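Local coordinates for protein 1-deoxy-D-xylulose 5-phosphate reductoisomerase (Zymomonas mobilis, PDB 1R0K) that catalyses the NADPH-dependent rearrangement and reduction of 1-deoxy-D-xylulose 5-phosphate to 2-C-methyl-D-erythritol 4-phosphate, using a divalent metal ion, in isoprenoid biosynthesis, at residues Lys108-Ala113 with Val120-Lys125; Thr8-Thr13 with Glu88-Gly93; Ala112-Gly117 with Gly133-Ala138; Gly14-Ser19 with Met98-Gly103. All blocks are in the same frame, centred on the assembly; numbering follows the deposited sequence.

Contact 1 (Lys108-Ala113 with Val120-Lys125); sequences KATLAA and VALANK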
loop_
_atom_site.group_PDB
_atom_site.type_symbol
_atom_site.label_atom_id
_atom_site.label_comp_id
_atom_site.label_asym_id
_atom_site.label_seq_id
_atom_site.Cartn_x
_atom_site.Cartn_y
_atom_site.Cartn_z
ATOM N N LYS B 108 -2.555 27.921 -18.219
ATOM C CA LYS B 108 -1.533 28.259 -19.206
ATOM C C LYS B 108 -0.114 27.876 -18.806
ATOM O O LYS B 108 0.611 27.264 -19.589
ATOM C CB LYS B 108 -1.578 29.754 -19.517
ATOM C CG LYS B 108 -2.671 30.161 -20.483
ATOM C CD LYS B 108 -2.361 29.658 -21.874
ATOM C CE LYS B 108 -3.353 30.200 -22.890
ATOM N NZ LYS B 108 -2.999 29.761 -24.271
ATOM N N ALA B 109 0.289 28.244 -17.594
ATOM C CA ALA B 109 1.633 27.932 -17.121
ATOM C C ALA B 109 1.788 26.431 -16.912
ATOM O O ALA B 109 2.839 25.858 -17.204
ATOM C CB ALA B 109 1.920 28.674 -15.814
ATOM N N THR B 110 0.737 25.801 -16.398
ATOM C CA THR B 110 0.763 24.364 -16.145
ATOM C C THR B 110 0.961 23.612 -17.457
ATOM O O THR B 110 1.811 22.728 -17.554
ATOM C CB THR B 110 -0.546 23.906 -15.461
ATOM O OG1 THR B 110 -0.664 24.557 -14.188
ATOM C CG2 THR B 110 -0.551 22.403 -15.247
ATOM N N LEU B 111 0.187 23.974 -18.473
ATOM C CA LEU B 111 0.315 23.317 -19.766
ATOM C C LEU B 111 1.702 23.570 -20.345
ATOM O O LEU B 111 2.323 22.663 -20.900
ATOM C CB LEU B 111 -0.744 23.827 -20.739
ATOM C CG LEU B 111 -0.651 23.241 -22.152
ATOM C CD1 LEU B 111 -0.553 21.728 -22.084
ATOM C CD2 LEU B 111 -1.870 23.669 -22.960
ATOM N N ALA B 112 2.181 24.805 -20.222
ATOM C CA ALA B 112 3.503 25.149 -20.733
ATOM C C ALA B 112 4.570 24.250 -20.108
ATOM O O ALA B 112 5.421 23.707 -20.813
ATOM C CB ALA B 112 3.820 26.617 -20.448
ATOM N N ALA B 113 4.524 24.097 -18.786
ATOM C CA ALA B 113 5.479 23.249 -18.075
ATOM C C ALA B 113 5.372 21.800 -18.564
ATOM O O ALA B 113 6.381 21.135 -18.811
ATOM C CB ALA B 113 5.210 23.309 -16.575
ATOM N N VAL B 120 6.509 17.177 -13.811
ATOM C CA VAL B 120 5.552 18.147 -13.302
ATOM C C VAL B 120 4.747 17.563 -12.151
ATOM O O VAL B 120 4.035 16.570 -12.321
ATOM C CB VAL B 120 4.563 18.593 -14.400
ATOM C CG1 VAL B 120 3.594 19.634 -13.848
ATOM C CG2 VAL B 120 5.329 19.153 -15.594
ATOM N N ALA B 121 4.887 18.162 -10.974
ATOM C CA ALA B 121 4.121 17.731 -9.803
ATOM C C ALA B 121 2.866 18.598 -9.910
ATOM O O ALA B 121 2.933 19.824 -9.791
ATOM C CB ALA B 121 4.899 18.036 -8.505
ATOM N N LEU B 122 1.724 17.960 -10.148
ATOM C CA LEU B 122 0.471 18.682 -10.351
ATOM C C LEU B 122 -0.442 18.849 -9.147
ATOM O O LEU B 122 -0.934 17.874 -8.585
ATOM C CB LEU B 122 -0.319 18.020 -11.483
ATOM C CG LEU B 122 -1.674 18.641 -11.856
ATOM C CD1 LEU B 122 -1.475 20.083 -12.297
ATOM C CD2 LEU B 122 -2.322 17.830 -12.975
ATOM N N ALA B 123 -0.669 20.107 -8.773
ATOM C CA ALA B 123 -1.540 20.452 -7.657
ATOM C C ALA B 123 -2.775 21.196 -8.186
ATOM O O ALA B 123 -3.871 21.055 -7.642
ATOM C CB ALA B 123 -0.785 21.320 -6.656
ATOM N N ASN B 124 -2.596 21.982 -9.244
ATOM C CA ASN B 124 -3.702 22.728 -9.854
ATOM C C ASN B 124 -4.812 21.757 -10.261
ATOM O O ASN B 124 -4.574 20.815 -11.013
ATOM C CB ASN B 124 -3.201 23.502 -11.082
ATOM C CG ASN B 124 -4.334 24.151 -11.872
ATOM O OD1 ASN B 124 -4.935 23.527 -12.750
ATOM N ND2 ASN B 124 -4.636 25.406 -11.553
ATOM N N LYS B 125 -6.025 21.999 -9.771
ATOM C CA LYS B 125 -7.159 21.120 -10.056
ATOM C C LYS B 125 -7.861 21.336 -11.400
ATOM O O LYS B 125 -8.324 20.379 -12.021
ATOM C CB LYS B 125 -8.187 21.229 -8.927
ATOM C CG LYS B 125 -7.639 20.858 -7.556
ATOM C CD LYS B 125 -8.686 21.068 -6.469
ATOM C CE LYS B 125 -8.171 20.633 -5.108
ATOM N NZ LYS B 125 -7.033 21.476 -4.656
#
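Asn-124, whose CB lies 4.1 Å from OG1 of Thr-110, has an amide nitrogen gripped from two sites: ND2 hydrogen-bonds to the carbonyl oxygens of Ile-101 and Gly-103. Its OD1 is engaged as well, bonding to Ser-127 OG and capping a backbone N in the turn that leads into helix 126-129. Both ends of this buried amide are therefore satisfied, which should fix its rotation, and CG, anti to the backbone N (chi1 172°), extends to reach them. The hydroxyl of Thr-110 turns back to Gly-106 O, just ahead of its helix, leaving the methyl to face the strand. CG2 of Thr-110 meets CD1 of Leu-122 at 3.9 Å, the two side chains crossing at about a right angle. One helical turn further on, Ala-113 rests on Val-120, where CG2 of Val-120 comes within 3.9 Å of Ala-113 O and 4.3 Å of Ala-113 CB. No hydrogen bond crosses the interface; the two segments meet through van der Waals packing, while Asn-124, a predicted NADPH-binding residue, anchors the loop at the end of the strand. This is the second half of a Rossmann beta-alpha-beta unit: helix 107-115, coming from strand 96-99, packs on strand 119-122, which runs between strands 96-99 and 145-148, with Ser-127 of helix 126-129 beside both Thr-110 and Leu-122.

Contact 2 (Thr8-Thr13 with Glu88-Gly93); sequences TVLGAT and EAAMMG. With ACT (acetate ion), chain F.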
loop_
_atom_site.group_PDB
_atom_site.type_symbol
_atom_site.label_atom_id
_atom_site.label_comp_id
_atom_site.label_asym_id
_atom_site.label_seq_id
_atom_site.Cartn_x
_atom_site.Cartn_y
_atom_site.Cartn_z
ATOM N N THR B 8 11.262 24.511 -10.218
ATOM C CA THR B 8 10.460 25.716 -10.326
ATOM C C THR B 8 9.165 25.478 -9.572
ATOM O O THR B 8 8.557 24.410 -9.683
ATOM C CB THR B 8 10.145 26.067 -11.794
ATOM O OG1 THR B 8 11.286 26.699 -12.385
ATOM C CG2 THR B 8 8.947 27.001 -11.884
ATOM N N VAL B 9 8.760 26.467 -8.788
ATOM C CA VAL B 9 7.532 26.355 -8.024
ATOM C C VAL B 9 6.552 27.433 -8.467
ATOM O O VAL B 9 6.768 28.624 -8.234
ATOM C CB VAL B 9 7.793 26.502 -6.517
ATOM C CG1 VAL B 9 6.498 26.263 -5.738
ATOM C CG2 VAL B 9 8.872 25.526 -6.082
ATOM N N LEU B 10 5.489 27.002 -9.133
ATOM C CA LEU B 10 4.449 27.911 -9.596
ATOM C C LEU B 10 3.433 27.977 -8.457
ATOM O O LEU B 10 2.758 26.992 -8.170
ATOM C CB LEU B 10 3.804 27.356 -10.869
ATOM C CG LEU B 10 4.790 27.000 -11.988
ATOM C CD1 LEU B 10 4.029 26.388 -13.148
ATOM C CD2 LEU B 10 5.552 28.259 -12.441
ATOM N N GLY B 11 3.338 29.135 -7.806
ATOM C CA GLY B 11 2.427 29.290 -6.683
ATOM C C GLY B 11 3.187 28.856 -5.441
ATOM O O GLY B 11 2.786 27.934 -4.736
ATOM N N ALA B 12 4.296 29.538 -5.173
ATOM C CA ALA B 12 5.160 29.200 -4.051
ATOM C C ALA B 12 4.795 29.800 -2.702
ATOM O O ALA B 12 5.444 29.494 -1.705
ATOM C CB ALA B 12 6.592 29.574 -4.397
ATOM N N THR B 13 3.764 30.639 -2.658
ATOM C CA THR B 13 3.383 31.282 -1.402
ATOM C C THR B 13 2.136 30.719 -0.735
ATOM O O THR B 13 1.804 31.099 0.388
ATOM C CB THR B 13 3.200 32.788 -1.606
ATOM O OG1 THR B 13 2.241 33.010 -2.644
ATOM C CG2 THR B 13 4.533 33.433 -2.001
ATOM N N GLU B 88 6.191 32.161 -19.102
ATOM C CA GLU B 88 7.614 32.183 -19.415
ATOM C C GLU B 88 8.423 31.520 -18.309
ATOM O O GLU B 88 9.343 30.752 -18.582
ATOM C CB GLU B 88 8.089 33.619 -19.639
ATOM C CG GLU B 88 7.499 34.256 -20.890
ATOM C CD GLU B 88 7.876 35.717 -21.039
ATOM O OE1 GLU B 88 9.088 36.027 -21.030
ATOM O OE2 GLU B 88 6.959 36.557 -21.165
ATOM N N ALA B 89 8.079 31.808 -17.056
ATOM C CA ALA B 89 8.787 31.196 -15.937
ATOM C C ALA B 89 8.672 29.675 -16.030
ATOM O O ALA B 89 9.643 28.951 -15.806
ATOM C CB ALA B 89 8.204 31.680 -14.616
ATOM N N ALA B 90 7.478 29.200 -16.374
ATOM C CA ALA B 90 7.213 27.771 -16.492
ATOM C C ALA B 90 7.986 27.134 -17.642
ATOM O O ALA B 90 8.124 25.911 -17.709
ATOM C CB ALA B 90 5.711 27.534 -16.680
ATOM N N MET B 91 8.489 27.968 -18.544
ATOM C CA MET B 91 9.234 27.485 -19.697
ATOM C C MET B 91 10.738 27.678 -19.541
ATOM O O MET B 91 11.490 27.444 -20.481
ATOM C CB MET B 91 8.755 28.210 -20.960
ATOM C CG MET B 91 7.315 27.907 -21.340
ATOM S SD MET B 91 6.747 28.910 -22.731
ATOM C CE MET B 91 7.533 28.070 -24.099
ATOM N N MET B 92 11.180 28.097 -18.357
ATOM C CA MET B 92 12.603 28.318 -18.136
ATOM C C MET B 92 13.445 27.039 -18.129
ATOM O O MET B 92 14.673 27.103 -18.103
ATOM C CB MET B 92 12.820 29.127 -16.854
ATOM C CG MET B 92 12.371 30.580 -16.993
ATOM S SD MET B 92 12.704 31.588 -15.540
ATOM C CE MET B 92 14.485 31.890 -15.746
ATOM N N GLY B 93 12.790 25.881 -18.149
ATOM C CA GLY B 93 13.523 24.626 -18.210
ATOM C C GLY B 93 13.754 23.773 -16.972
ATOM O O GLY B 93 14.538 22.825 -17.026
HETATM C C ACT F . -0.669 34.644 -3.124
HETATM O O ACT F . 0.533 34.930 -3.544
HETATM O OXT ACT F . -1.683 35.414 -3.176
HETATM C CH3 ACT F . -0.984 33.317 -2.511
HETATM O O HOH W 1 10.982 26.491 -15.040
#
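Ala-89 reaches Thr-8 through a water. Its carbonyl oxygen accepts a hydrogen bond from the water at 2.9 Å from Ala-89 O, and the same water lies 2.7 Å from Thr-8 OG1 in a second bond. The direct separation, 4.4 Å from Thr-8 OG1 to Ala-89 O, is too long for a bond, and the water bridges it. Thr-8 OG1 is also hydrogen-bonded to Ala-35 N, which ties the bridge to the neighbouring strand. Ala-90 follows with the apolar part of the contact: its CB meets CD1 of Leu-10 at 4.1 Å. Leu-10 has CG turned away from its carbonyl carbon (chi1 -53°) and an extended outer chain that carries CD1 across to the helix. In the turn that follows, Met-92 N bonds to Ala-89 O at 3.1 Å, so this carbonyl serves both turn and water. Met-92 starts toward the strand, but its outer chain leads off to Ile-34 and Lys-55. Beyond Leu-10 the strand opens into the glycine-rich loop of a Rossmann fold, where Thr-13 OG1 donates to an acetate oxygen at 2.7 Å. The backbone N atoms of Asn-39, Arg-40 and Asn-41 also bind this anion, consistent with its occupying part of the predicted NADPH site. Strand 5-10 runs between strands 31-38 and 96-99, helix 83-90 supplies Ala-89 and Ala-90, and Ala-109 of helix 107-115 packs against both Leu-10 and Ala-90.

Contact 3 (Ala112-Gly117 with Gly133-Ala138); sequences AAIRKG and GLMIDA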
loop_
_atom_site.group_PDB
_atom_site.type_symbol
_atom_site.label_atom_id
_atom_site.label_comp_id
_atom_site.label_asym_id
_atom_site.label_seq_id
_atom_site.Cartn_x
_atom_site.Cartn_y
_atom_site.Cartn_z
ATOM N N ALA B 112 2.181 24.805 -20.222
ATOM C CA ALA B 112 3.503 25.149 -20.733
ATOM C C ALA B 112 4.570 24.250 -20.108
ATOM O O ALA B 112 5.421 23.707 -20.813
ATOM C CB ALA B 112 3.820 26.617 -20.448
ATOM N N ALA B 113 4.524 24.097 -18.786
ATOM C CA ALA B 113 5.479 23.249 -18.075
ATOM C C ALA B 113 5.372 21.800 -18.564
ATOM O O ALA B 113 6.381 21.135 -18.811
ATOM C CB ALA B 113 5.210 23.309 -16.575
ATOM N N ILE B 114 4.145 21.307 -18.696
ATOM C CA ILE B 114 3.943 19.946 -19.167
ATOM C C ILE B 114 4.557 19.750 -20.555
ATOM O O ILE B 114 5.205 18.741 -20.814
ATOM C CB ILE B 114 2.443 19.591 -19.216
ATOM C CG1 ILE B 114 1.918 19.408 -17.790
ATOM C CG2 ILE B 114 2.228 18.330 -20.041
ATOM C CD1 ILE B 114 0.427 19.170 -17.705
ATOM N N ARG B 115 4.368 20.730 -21.435
ATOM C CA ARG B 115 4.901 20.647 -22.792
ATOM C C ARG B 115 6.428 20.589 -22.863
ATOM O O ARG B 115 6.985 20.154 -23.874
ATOM C CB ARG B 115 4.361 21.808 -23.634
ATOM C CG ARG B 115 2.908 21.600 -24.073
ATOM C CD ARG B 115 2.322 22.826 -24.754
ATOM N NE ARG B 115 1.058 22.518 -25.420
ATOM C CZ ARG B 115 0.246 23.428 -25.950
ATOM N NH1 ARG B 115 0.556 24.717 -25.894
ATOM N NH2 ARG B 115 -0.881 23.050 -26.543
ATOM N N LYS B 116 7.105 21.005 -21.792
ATOM C CA LYS B 116 8.568 20.961 -21.760
ATOM C C LYS B 116 9.040 19.528 -21.598
ATOM O O LYS B 116 10.231 19.238 -21.692
ATOM C CB LYS B 116 9.120 21.824 -20.623
ATOM C CG LYS B 116 9.075 23.307 -20.912
ATOM C CD LYS B 116 9.910 23.636 -22.133
ATOM C CE LYS B 116 9.741 25.083 -22.539
ATOM N NZ LYS B 116 10.560 25.409 -23.738
ATOM N N GLY B 117 8.095 18.636 -21.324
ATOM C CA GLY B 117 8.412 17.225 -21.205
ATOM C C GLY B 117 9.219 16.684 -20.043
ATOM O O GLY B 117 9.615 15.522 -20.080
ATOM N N GLY B 133 -8.577 16.139 -20.663
ATOM C CA GLY B 133 -8.241 15.537 -21.943
ATOM C C GLY B 133 -7.036 16.176 -22.606
ATOM O O GLY B 133 -6.117 15.483 -23.041
ATOM N N LEU B 134 -7.041 17.502 -22.680
ATOM C CA LEU B 134 -5.949 18.251 -23.285
ATOM C C LEU B 134 -4.633 18.067 -22.539
ATOM O O LEU B 134 -3.584 17.883 -23.153
ATOM C CB LEU B 134 -6.295 19.739 -23.318
ATOM C CG LEU B 134 -7.529 20.115 -24.132
ATOM C CD1 LEU B 134 -7.799 21.605 -23.972
ATOM C CD2 LEU B 134 -7.315 19.758 -25.591
ATOM N N MET B 135 -4.695 18.125 -21.212
ATOM C CA MET B 135 -3.503 17.972 -20.389
ATOM C C MET B 135 -2.885 16.588 -20.545
ATOM O O MET B 135 -1.680 16.462 -20.740
ATOM C CB MET B 135 -3.840 18.227 -18.919
ATOM C CG MET B 135 -4.229 19.669 -18.622
ATOM S SD MET B 135 -2.858 20.835 -18.846
ATOM C CE MET B 135 -3.668 22.407 -18.435
ATOM N N ILE B 136 -3.707 15.549 -20.458
ATOM C CA ILE B 136 -3.195 14.194 -20.602
ATOM C C ILE B 136 -2.648 13.997 -22.016
ATOM O O ILE B 136 -1.677 13.272 -22.214
ATOM C CB ILE B 136 -4.288 13.145 -20.306
ATOM C CG1 ILE B 136 -4.765 13.291 -18.858
ATOM C CG2 ILE B 136 -3.741 11.737 -20.541
ATOM C CD1 ILE B 136 -3.648 13.218 -17.826
ATOM N N ASP B 137 -3.268 14.644 -22.999
ATOM C CA ASP B 137 -2.786 14.539 -24.373
ATOM C C ASP B 137 -1.400 15.185 -24.469
ATOM O O ASP B 137 -0.506 14.671 -25.145
ATOM C CB ASP B 137 -3.737 15.241 -25.347
ATOM C CG ASP B 137 -4.965 14.414 -25.669
ATOM O OD1 ASP B 137 -4.940 13.190 -25.441
ATOM O OD2 ASP B 137 -5.953 14.990 -26.168
ATOM N N ALA B 138 -1.227 16.320 -23.796
ATOM C CA ALA B 138 0.057 17.017 -23.809
ATOM C C ALA B 138 1.129 16.135 -23.177
ATOM O O ALA B 138 2.254 16.067 -23.665
ATOM C CB ALA B 138 -0.053 18.341 -23.054
#
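Ile-114 supplies the largest share of the buried surface, and its two branches go to different residues of the opposing helix. CG2 of Ile-114, on the far side of CB from the backbone N, meets CB of Ala-138 at 3.8 Å and lies 4.0 Å from C of Ala-138. The other branch runs out through CG1, extended at chi2 (175°), and ends with CD1 3.9 Å from the sulfur of Met-135. Ala-138, next in buried area, has only a methyl to offer, so the backbone of its helix can come near the branched side chain. Met-135, one turn earlier, reaches across instead: its chain is bent at chi2 (-66°), which brings SD over the end of Ile-114, the two side chains crossing at about a right angle. The Met-135 side chain also touches Leu-107 and Leu-111, so it packs along one side of helix 107-115. In the Rossmann fold the two helices belong to consecutive connections of the parallel sheet, helix 107-115 leading from strand 96-99 to strand 119-122 and helix 132-142 leading on to strand 145-148. No hydrogen bond joins the two segments, and the main contacts are apolar. Past Ile-114 the chain turns: Gly-117 N bonds to Ile-114 O at 2.9 Å, and Gly-117 has a positive phi of 70°. The same oxygen also accepts Thr-144 OG1, a second bond that fastens the helix end to the loop ahead of strand 145-148. Beside Ala-138, Arg-115 extends along the surface to His-142.

Contact 4 (Gly14-Ser19 with Met98-Gly103); sequences GSIGHS and MAAIIG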
loop_
_atom_site.group_PDB
_atom_site.type_symbol
_atom_site.label_atom_id
_atom_site.label_comp_id
_atom_site.label_asym_id
_atom_site.label_seq_id
_atom_site.Cartn_x
_atom_site.Cartn_y
_atom_site.Cartn_z
ATOM N N GLY B 14 1.440 29.820 -1.423
ATOM C CA GLY B 14 0.257 29.213 -0.841
ATOM C C GLY B 14 0.723 28.116 0.100
ATOM O O GLY B 14 1.924 27.998 0.339
ATOM N N SER B 15 -0.193 27.311 0.631
ATOM C CA SER B 15 0.199 26.240 1.548
ATOM C C SER B 15 1.055 25.176 0.860
ATOM O O SER B 15 2.053 24.722 1.419
ATOM C CB SER B 15 -1.039 25.585 2.177
ATOM O OG SER B 15 -1.910 25.082 1.185
ATOM N N ILE B 16 0.668 24.774 -0.349
ATOM C CA ILE B 16 1.442 23.770 -1.081
ATOM C C ILE B 16 2.843 24.313 -1.367
ATOM O O ILE B 16 3.840 23.616 -1.182
ATOM C CB ILE B 16 0.764 23.397 -2.425
ATOM C CG1 ILE B 16 -0.575 22.695 -2.167
ATOM C CG2 ILE B 16 1.696 22.505 -3.253
ATOM C CD1 ILE B 16 -0.456 21.321 -1.522
ATOM N N GLY B 17 2.906 25.565 -1.816
ATOM C CA GLY B 17 4.183 26.187 -2.122
ATOM C C GLY B 17 5.100 26.260 -0.917
ATOM O O GLY B 17 6.298 26.000 -1.020
ATOM N N HIS B 18 4.536 26.627 0.229
ATOM C CA HIS B 18 5.312 26.712 1.457
ATOM C C HIS B 18 5.862 25.344 1.837
ATOM O O HIS B 18 7.028 25.218 2.210
ATOM C CB HIS B 18 4.445 27.251 2.594
ATOM C CG HIS B 18 4.312 28.741 2.596
ATOM N ND1 HIS B 18 3.376 29.404 3.360
ATOM C CD2 HIS B 18 5.012 29.701 1.943
ATOM C CE1 HIS B 18 3.506 30.707 3.180
ATOM N NE2 HIS B 18 4.491 30.913 2.324
ATOM N N SER B 19 5.018 24.321 1.743
ATOM C CA SER B 19 5.438 22.964 2.075
ATOM C C SER B 19 6.499 22.494 1.089
ATOM O O SER B 19 7.439 21.788 1.460
ATOM C CB SER B 19 4.241 22.011 2.037
ATOM O OG SER B 19 3.299 22.327 3.050
ATOM N N MET B 98 6.659 22.354 -9.735
ATOM C CA MET B 98 5.506 22.211 -8.864
ATOM C C MET B 98 4.474 23.175 -9.438
ATOM O O MET B 98 4.673 24.389 -9.418
ATOM C CB MET B 98 5.862 22.603 -7.422
ATOM C CG MET B 98 4.654 22.786 -6.506
ATOM S SD MET B 98 3.534 21.363 -6.455
ATOM C CE MET B 98 4.434 20.288 -5.382
ATOM N N ALA B 99 3.388 22.630 -9.980
ATOM C CA ALA B 99 2.330 23.446 -10.564
ATOM C C ALA B 99 1.278 23.649 -9.490
ATOM O O ALA B 99 0.365 22.835 -9.342
ATOM C CB ALA B 99 1.727 22.741 -11.758
ATOM N N ALA B 100 1.404 24.743 -8.746
ATOM C CA ALA B 100 0.482 25.011 -7.657
ATOM C C ALA B 100 -0.324 26.300 -7.772
ATOM O O ALA B 100 -0.881 26.769 -6.784
ATOM C CB ALA B 100 1.238 24.976 -6.336
ATOM N N ILE B 101 -0.375 26.881 -8.965
ATOM C CA ILE B 101 -1.167 28.089 -9.179
ATOM C C ILE B 101 -2.610 27.590 -9.272
ATOM O O ILE B 101 -2.908 26.741 -10.104
ATOM C CB ILE B 101 -0.795 28.783 -10.510
ATOM C CG1 ILE B 101 0.663 29.255 -10.461
ATOM C CG2 ILE B 101 -1.732 29.970 -10.761
ATOM C CD1 ILE B 101 1.189 29.736 -11.797
ATOM N N ILE B 102 -3.502 28.102 -8.429
ATOM C CA ILE B 102 -4.891 27.639 -8.456
ATOM C C ILE B 102 -5.778 28.373 -9.458
ATOM O O ILE B 102 -5.444 29.467 -9.916
ATOM C CB ILE B 102 -5.545 27.752 -7.060
ATOM C CG1 ILE B 102 -5.777 29.222 -6.701
ATOM C CG2 ILE B 102 -4.643 27.105 -6.014
ATOM C CD1 ILE B 102 -6.535 29.421 -5.397
ATOM N N GLY B 103 -6.901 27.747 -9.803
ATOM C CA GLY B 103 -7.849 28.343 -10.728
ATOM C C GLY B 103 -7.471 28.219 -12.190
ATOM O O GLY B 103 -6.420 27.673 -12.526
#
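In Ile-16 a chi1 of -66° sends CG1 to the side away from the carbonyl carbon and turns the CG2 methyl toward Met-98 and Ala-100. Met-98 folds to meet it: the chain first extends from the backbone (chi1 167°), and bends at chi2 and chi3 then curl the thioether over the methyl. SD of Met-98 lies 3.9 Å from CG2 of Ile-16, and CE of Met-98 follows at 4.1 Å from the same methyl. Ala-100 touches it too, its CB 4.0 Å from CG2 of Ile-16. This one methyl makes the closest contacts with both residues, Met-98 and Ile-16 crossing at about a right angle. The setting is the cofactor end of a Rossmann fold, where the glycine-rich loop runs into helix 15-25; Gly-14, Ser-15 and Ile-16 at this junction are predicted to bind NADPH. Gly-14 stands at the N-cap, and its carbonyl oxygen accepts His-18 N at 3.0 Å. That oxygen also sits over one face of the His-18 ring, 3.3 Å above its plane and offset toward the rim. Ile-270 of helix 267-275 packs against both Ile-16 and Met-98, and Met-266 adds to the cover over Ile-16.

How the contacts relate
All four contacts lie around the seven-stranded parallel sheet of the NADPH-binding Rossmann domain. Contacts 2 and 4 involve the adjacent strands 5-10 and 96-99, joined by backbone bonds such as Leu-10 N to Met-98 O; their segments alternate along the chain, and their centres are about 11 Å apart. Both close before contacts 1 and 3 open. These two start from helix 107-115, share Ala-112 and Ala-113, and lie about 8 Å apart, centre to centre; contact 1 adds the next strand, 119-122. Met-91 packs on Ala-112, linking contacts 1 and 2. Contacts 3 and 4, about 18 Å apart between centres, do not touch. Packing is thus continuous from helix 132-142 to the predicted cofactor-binding loops.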